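Local coordinates for Slr1438 protein (Synechocystis sp., PDB 3K25) that probably binds carbohydrate and acts as an isomerase of the aldose 1-epimerase family, although its precise function is unknown, at residues Ala209-Ser214 against Tyr237-Leu242; Ser232-Tyr237 against Ser279-Phe284. All coordinates share one frame; numbering follows the deposited sequence.

Interactions 1 and 2 lie in neighbouring sheets of a largely antiparallel beta fold, their centres about 13 Å apart. Along the chain the segments alternate: 209-214 comes first, then 232-237, 237-242 and 279-284. Strand 227-233 pairs with strand 276-287 in interaction 2; a turn through S234-Y237 then carries the chain into strand 239-245, which pairs with strand 205-210 in interaction 1. Y237 belongs to both contacts. The F233 ring bridges them, with its CE2 3.7 Å from CD1 of I213 and its CZ 4.1 Å from CD2 of L240. Here the chain passes from one sheet to the other between strands 227-233 and 239-245, and F233, I213 and L240 pack together where the two sheets meet.

Interaction 1: residues Ala209-Ser214 against Tyr237-Leu242; sequences AFTQIS and YQTLVL
I213 reaches strand 239-245 from the loop that follows strand 205-210, its side chain crossing that of L240 at about a right angle. At CB the chain forks. CG2 packs against L240, 4.1 Å from CD2 of that leucine. The other branch starts between the backbone N and the carbonyl carbon (chi1 58°), which lays CG1 3.4 Å from the Q238 O. From there the extended chain carries CD1 along the same peptide, where I213 CD1 lies 3.5 Å from Q238 O.

On the strand itself, F210 and L240 form a hydrogen-bonded antiparallel pair. F210 N donates to L240 O, and L240 N returns a bond to F210 O at 2.9 Å. The L240 O also lies in the plane of the F210 ring, 3.3 Å from CD2 at its edge, while CE2 packs against CB of L242. Beside this pair T211 and T239 project in the same direction next to each other, T211 CG2 lying 3.4 Å from T239 OG1, whose hydrogen bond goes to Q268.

On the other pairing of this strand, with strand 250-256, Q238 and T239 together lie opposite the single residue W256, a classic beta bulge in the antiparallel beta-sheet framework of the galactose mutarotase-like fold.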
loop_
_atom_site.group_PDB
_atom_site.type_symbol
_atom_site.label_atom_id
_atom_site.label_comp_id
_atom_site.label_asym_id
_atom_site.label_seq_id
_atom_site.Cartn_x
_atom_site.Cartn_y
_atom_site.Cartn_z
ATOM N N ALA A 209 14.388 0.292 4.030
ATOM C CA ALA A 209 13.424 -0.137 5.036
ATOM C C ALA A 209 13.807 0.403 6.418
ATOM O O ALA A 209 14.737 -0.102 7.058
ATOM C CB ALA A 209 13.348 -1.660 5.073
ATOM N N PHE A 210 13.104 1.442 6.865
ATOM C CA PHE A 210 13.342 2.023 8.177
ATOM C C PHE A 210 12.469 1.250 9.173
ATOM O O PHE A 210 11.286 1.545 9.334
ATOM C CB PHE A 210 12.926 3.485 8.178
ATOM C CG PHE A 210 13.629 4.322 7.151
ATOM C CD1 PHE A 210 14.780 5.032 7.480
ATOM C CD2 PHE A 210 13.122 4.431 5.861
ATOM C CE1 PHE A 210 15.414 5.844 6.547
ATOM C CE2 PHE A 210 13.750 5.242 4.917
ATOM C CZ PHE A 210 14.899 5.951 5.263
ATOM N N THR A 211 13.033 0.259 9.846
ATOM C CA THR A 211 12.234 -0.515 10.782
ATOM C C THR A 211 12.260 -0.002 12.216
ATOM O O THR A 211 11.734 -0.661 13.119
ATOM C CB THR A 211 12.664 -1.995 10.782
ATOM O OG1 THR A 211 14.009 -2.102 11.261
ATOM C CG2 THR A 211 12.585 -2.571 9.370
ATOM N N GLN A 212 12.858 1.170 12.424
ATOM C CA GLN A 212 12.955 1.781 13.754
ATOM C C GLN A 212 12.568 3.252 13.643
ATOM O O GLN A 212 13.422 4.115 13.430
ATOM C CB GLN A 212 14.386 1.666 14.277
ATOM C CG GLN A 212 14.553 1.977 15.752
ATOM C CD GLN A 212 13.853 0.966 16.635
ATOM O OE1 GLN A 212 14.014 -0.242 16.457
ATOM N NE2 GLN A 212 13.077 1.454 17.597
ATOM N N ILE A 213 11.279 3.537 13.794
ATOM C CA ILE A 213 10.790 4.908 13.666
ATOM C C ILE A 213 10.308 5.513 14.970
ATOM O O ILE A 213 9.770 4.810 15.829
ATOM C CB ILE A 213 9.654 4.998 12.609
ATOM C CG1 ILE A 213 8.495 4.063 12.983
ATOM C CG2 ILE A 213 10.213 4.656 11.229
ATOM C CD1 ILE A 213 7.371 4.056 11.983
ATOM N N SER A 214 10.488 6.824 15.101
ATOM C CA SER A 214 10.109 7.544 16.313
ATOM C C SER A 214 8.856 8.410 16.197
ATOM O O SER A 214 8.528 9.169 17.115
ATOM C CB SER A 214 11.278 8.420 16.760
ATOM O OG SER A 214 11.701 9.275 15.713
ATOM N N TYR A 237 1.374 0.045 12.427
ATOM C CA TYR A 237 2.505 0.225 11.533
ATOM C C TYR A 237 3.762 0.704 12.228
ATOM O O TYR A 237 3.812 1.822 12.745
ATOM C CB TYR A 237 2.106 1.178 10.414
ATOM C CG TYR A 237 0.854 0.705 9.731
ATOM C CD1 TYR A 237 -0.406 1.128 10.170
ATOM C CD2 TYR A 237 0.916 -0.245 8.701
ATOM C CE1 TYR A 237 -1.581 0.609 9.599
ATOM C CE2 TYR A 237 -0.246 -0.770 8.129
ATOM C CZ TYR A 237 -1.488 -0.343 8.582
ATOM O OH TYR A 237 -2.638 -0.882 8.038
ATOM N N GLN A 238 4.790 -0.144 12.204
ATOM C CA GLN A 238 6.055 0.153 12.866
ATOM C C GLN A 238 7.237 0.311 11.928
ATOM O O GLN A 238 8.326 0.685 12.361
ATOM C CB GLN A 238 6.338 -0.949 13.878
ATOM C CG GLN A 238 5.134 -1.213 14.768
ATOM C CD GLN A 238 5.187 -2.564 15.433
ATOM O OE1 GLN A 238 5.951 -2.775 16.371
ATOM N NE2 GLN A 238 4.377 -3.500 14.939
ATOM N N THR A 239 7.015 0.038 10.644
ATOM C CA THR A 239 8.074 0.146 9.642
ATOM C C THR A 239 7.737 1.066 8.470
ATOM O O THR A 239 6.596 1.121 8.007
ATOM C CB THR A 239 8.449 -1.239 9.082
ATOM O OG1 THR A 239 9.292 -1.923 10.023
ATOM C CG2 THR A 239 9.183 -1.101 7.755
ATOM N N LEU A 240 8.752 1.775 7.988
ATOM C CA LEU A 240 8.586 2.690 6.878
ATOM C C LEU A 240 9.522 2.286 5.749
ATOM O O LEU A 240 10.737 2.171 5.944
ATOM C CB LEU A 240 8.898 4.104 7.339
ATOM C CG LEU A 240 7.901 5.210 6.995
ATOM C CD1 LEU A 240 6.483 4.673 6.767
ATOM C CD2 LEU A 240 7.928 6.201 8.163
ATOM N N VAL A 241 8.945 2.059 4.568
ATOM C CA VAL A 241 9.721 1.655 3.402
ATOM C C VAL A 241 9.750 2.750 2.330
ATOM O O VAL A 241 8.756 3.449 2.112
ATOM C CB VAL A 241 9.144 0.348 2.782
ATOM C CG1 VAL A 241 9.812 0.059 1.438
ATOM C CG2 VAL A 241 9.354 -0.827 3.741
ATOM N N LEU A 242 10.896 2.903 1.671
ATOM C CA LEU A 242 11.028 3.903 0.617
ATOM C C LEU A 242 11.541 3.250 -0.666
ATOM O O LEU A 242 12.635 2.707 -0.690
ATOM C CB LEU A 242 11.960 5.018 1.072
ATOM C CG LEU A 242 11.952 6.207 0.120
ATOM C CD1 LEU A 242 12.069 7.502 0.911
ATOM C CD2 LEU A 242 13.079 6.046 -0.895
#

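Interaction 2: residues Ser232-Tyr237 against Ser279-Phe284; sequences SFSELY and SAWVNF
W281 and S234 both have a first torsion near +60° (chi1 60° and 70°), and these turns bring the indole and the serine together. In W281 this sets CG between the backbone N and the carbonyl carbon, and the indole turns one face to the F233-S234 backbone, with S234 N over its centre, while OG of S234 is turned toward the W281 amide. CB of S234 sits over the same face at the five-membered ring, 3.5 Å from its centroid and 21° off the normal, a CH-pi contact. W281 also makes a cation-pi contact with R144.

The backbones pair as antiparallel strands. N283 N donates to S232 O at 2.8 Å, and S232 N donates to N283 O at 3.1 Å. S234 N continues the ladder with a bond of 2.9 Å to W281 O. The return bond is different: W281 N reaches S234 OG at 3.0 Å, while the S234 carbonyl O accepts Y237 N at 3.2 Å, closing a type I beta turn from S234 to Y237. By this turn the chain leaves the long antiparallel sheet of the mutarotase-like beta-sandwich, just as the serine side chain stands in for a backbone acceptor.

Beyond the turn, the Y237 side chain stands roughly perpendicular to that of V282. CG2 of V282 lies over the tyrosine face, 4.0 Å from the ring centroid, and the phenol OH is hydrogen-bonded to Q147 on strand 142-151, which pairs with 276-287. CB of A280 is packed by L236 CD2, 3.7 Å away. OD1 of N283 is held by R144.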
loop_
_atom_site.group_PDB
_atom_site.type_symbol
_atom_site.label_atom_id
_atom_site.label_comp_id
_atom_site.label_asym_id
_atom_site.label_seq_id
_atom_site.Cartn_x
_atom_site.Cartn_y
_atom_site.Cartn_z
ATOM N N SER A 232 0.570 9.386 7.564
ATOM C CA SER A 232 0.384 9.167 8.992
ATOM C C SER A 232 -0.242 7.784 9.157
ATOM O O SER A 232 -0.797 7.244 8.200
ATOM C CB SER A 232 -0.503 10.259 9.592
ATOM O OG SER A 232 -1.773 10.292 8.974
ATOM N N PHE A 233 -0.162 7.207 10.356
ATOM C CA PHE A 233 -0.685 5.854 10.564
ATOM C C PHE A 233 -0.925 5.420 12.006
ATOM O O PHE A 233 -0.255 5.880 12.932
ATOM C CB PHE A 233 0.276 4.849 9.919
ATOM C CG PHE A 233 1.730 5.250 10.025
ATOM C CD1 PHE A 233 2.269 6.214 9.160
ATOM C CD2 PHE A 233 2.556 4.681 10.992
ATOM C CE1 PHE A 233 3.602 6.602 9.255
ATOM C CE2 PHE A 233 3.905 5.068 11.096
ATOM C CZ PHE A 233 4.425 6.028 10.226
ATOM N N SER A 234 -1.879 4.511 12.185
ATOM C CA SER A 234 -2.188 3.983 13.508
ATOM C C SER A 234 -1.006 3.107 13.990
ATOM O O SER A 234 -0.128 2.739 13.199
ATOM C CB SER A 234 -3.495 3.181 13.463
ATOM O OG SER A 234 -3.354 1.966 12.744
ATOM N N GLU A 235 -0.986 2.764 15.278
ATOM C CA GLU A 235 0.124 1.993 15.831
ATOM C C GLU A 235 0.424 0.596 15.292
ATOM O O GLU A 235 1.418 -0.010 15.688
ATOM C CB GLU A 235 0.013 1.935 17.354
ATOM C CG GLU A 235 -1.220 1.260 17.895
ATOM C CD GLU A 235 -1.359 1.468 19.398
ATOM O OE1 GLU A 235 -2.362 0.995 19.980
ATOM O OE2 GLU A 235 -0.461 2.107 19.998
ATOM N N LEU A 236 -0.411 0.080 14.399
ATOM C CA LEU A 236 -0.163 -1.239 13.820
ATOM C C LEU A 236 1.083 -1.155 12.925
ATOM O O LEU A 236 1.776 -2.150 12.706
ATOM C CB LEU A 236 -1.361 -1.691 12.974
ATOM C CG LEU A 236 -1.161 -2.946 12.104
ATOM C CD1 LEU A 236 -1.113 -4.176 13.003
ATOM C CD2 LEU A 236 -2.276 -3.084 11.055
ATOM N N TYR A 237 1.374 0.045 12.427
ATOM C CA TYR A 237 2.505 0.225 11.533
ATOM C C TYR A 237 3.762 0.704 12.228
ATOM O O TYR A 237 3.812 1.822 12.745
ATOM C CB TYR A 237 2.106 1.178 10.414
ATOM C CG TYR A 237 0.854 0.705 9.731
ATOM C CD1 TYR A 237 -0.406 1.128 10.170
ATOM C CD2 TYR A 237 0.916 -0.245 8.701
ATOM C CE1 TYR A 237 -1.581 0.609 9.599
ATOM C CE2 TYR A 237 -0.246 -0.770 8.129
ATOM C CZ TYR A 237 -1.488 -0.343 8.582
ATOM O OH TYR A 237 -2.638 -0.882 8.038
ATOM N N SER A 279 -8.459 -3.233 14.360
ATOM C CA SER A 279 -8.560 -2.195 13.348
ATOM C C SER A 279 -7.332 -1.303 13.311
ATOM O O SER A 279 -6.531 -1.262 14.245
ATOM C CB SER A 279 -9.831 -1.355 13.559
ATOM O OG SER A 279 -9.802 -0.647 14.782
ATOM N N ALA A 280 -7.183 -0.596 12.202
ATOM C CA ALA A 280 -6.052 0.285 12.017
ATOM C C ALA A 280 -6.428 1.268 10.929
ATOM O O ALA A 280 -7.511 1.180 10.341
ATOM C CB ALA A 280 -4.829 -0.529 11.597
ATOM N N TRP A 281 -5.530 2.205 10.665
ATOM C CA TRP A 281 -5.759 3.179 9.624
ATOM C C TRP A 281 -4.461 3.832 9.158
ATOM O O TRP A 281 -3.475 3.922 9.896
ATOM C CB TRP A 281 -6.722 4.261 10.115
ATOM C CG TRP A 281 -6.207 4.995 11.308
ATOM C CD1 TRP A 281 -6.459 4.706 12.623
ATOM C CD2 TRP A 281 -5.272 6.083 11.307
ATOM N NE1 TRP A 281 -5.735 5.542 13.435
ATOM C CE2 TRP A 281 -4.996 6.398 12.656
ATOM C CE3 TRP A 281 -4.635 6.818 10.297
ATOM C CZ2 TRP A 281 -4.105 7.421 13.025
ATOM C CZ3 TRP A 281 -3.750 7.830 10.664
ATOM C CH2 TRP A 281 -3.494 8.120 12.017
ATOM N N VAL A 282 -4.482 4.284 7.911
ATOM C CA VAL A 282 -3.355 4.982 7.321
ATOM C C VAL A 282 -3.954 6.244 6.711
ATOM O O VAL A 282 -5.085 6.231 6.237
ATOM C CB VAL A 282 -2.677 4.138 6.241
ATOM C CG1 VAL A 282 -1.535 4.914 5.643
ATOM C CG2 VAL A 282 -2.158 2.843 6.850
ATOM N N ASN A 283 -3.214 7.343 6.742
ATOM C CA ASN A 283 -3.736 8.593 6.210
ATOM C C ASN A 283 -2.768 9.250 5.242
ATOM O O ASN A 283 -1.552 9.140 5.379
ATOM C CB ASN A 283 -4.048 9.557 7.354
ATOM C CG ASN A 283 -5.026 10.645 6.952
ATOM O OD1 ASN A 283 -6.247 10.449 6.984
ATOM N ND2 ASN A 283 -4.493 11.801 6.561
ATOM N N PHE A 284 -3.328 9.926 4.250
ATOM C CA PHE A 284 -2.522 10.605 3.255
ATOM C C PHE A 284 -3.016 12.036 3.128
ATOM O O PHE A 284 -4.162 12.277 2.759
ATOM C CB PHE A 284 -2.622 9.862 1.931
ATOM C CG PHE A 284 -2.188 8.431 2.025
ATOM C CD1 PHE A 284 -0.846 8.110 2.237
ATOM C CD2 PHE A 284 -3.127 7.396 1.953
ATOM C CE1 PHE A 284 -0.445 6.783 2.379
ATOM C CE2 PHE A 284 -2.733 6.064 2.093
ATOM C CZ PHE A 284 -1.384 5.758 2.309
#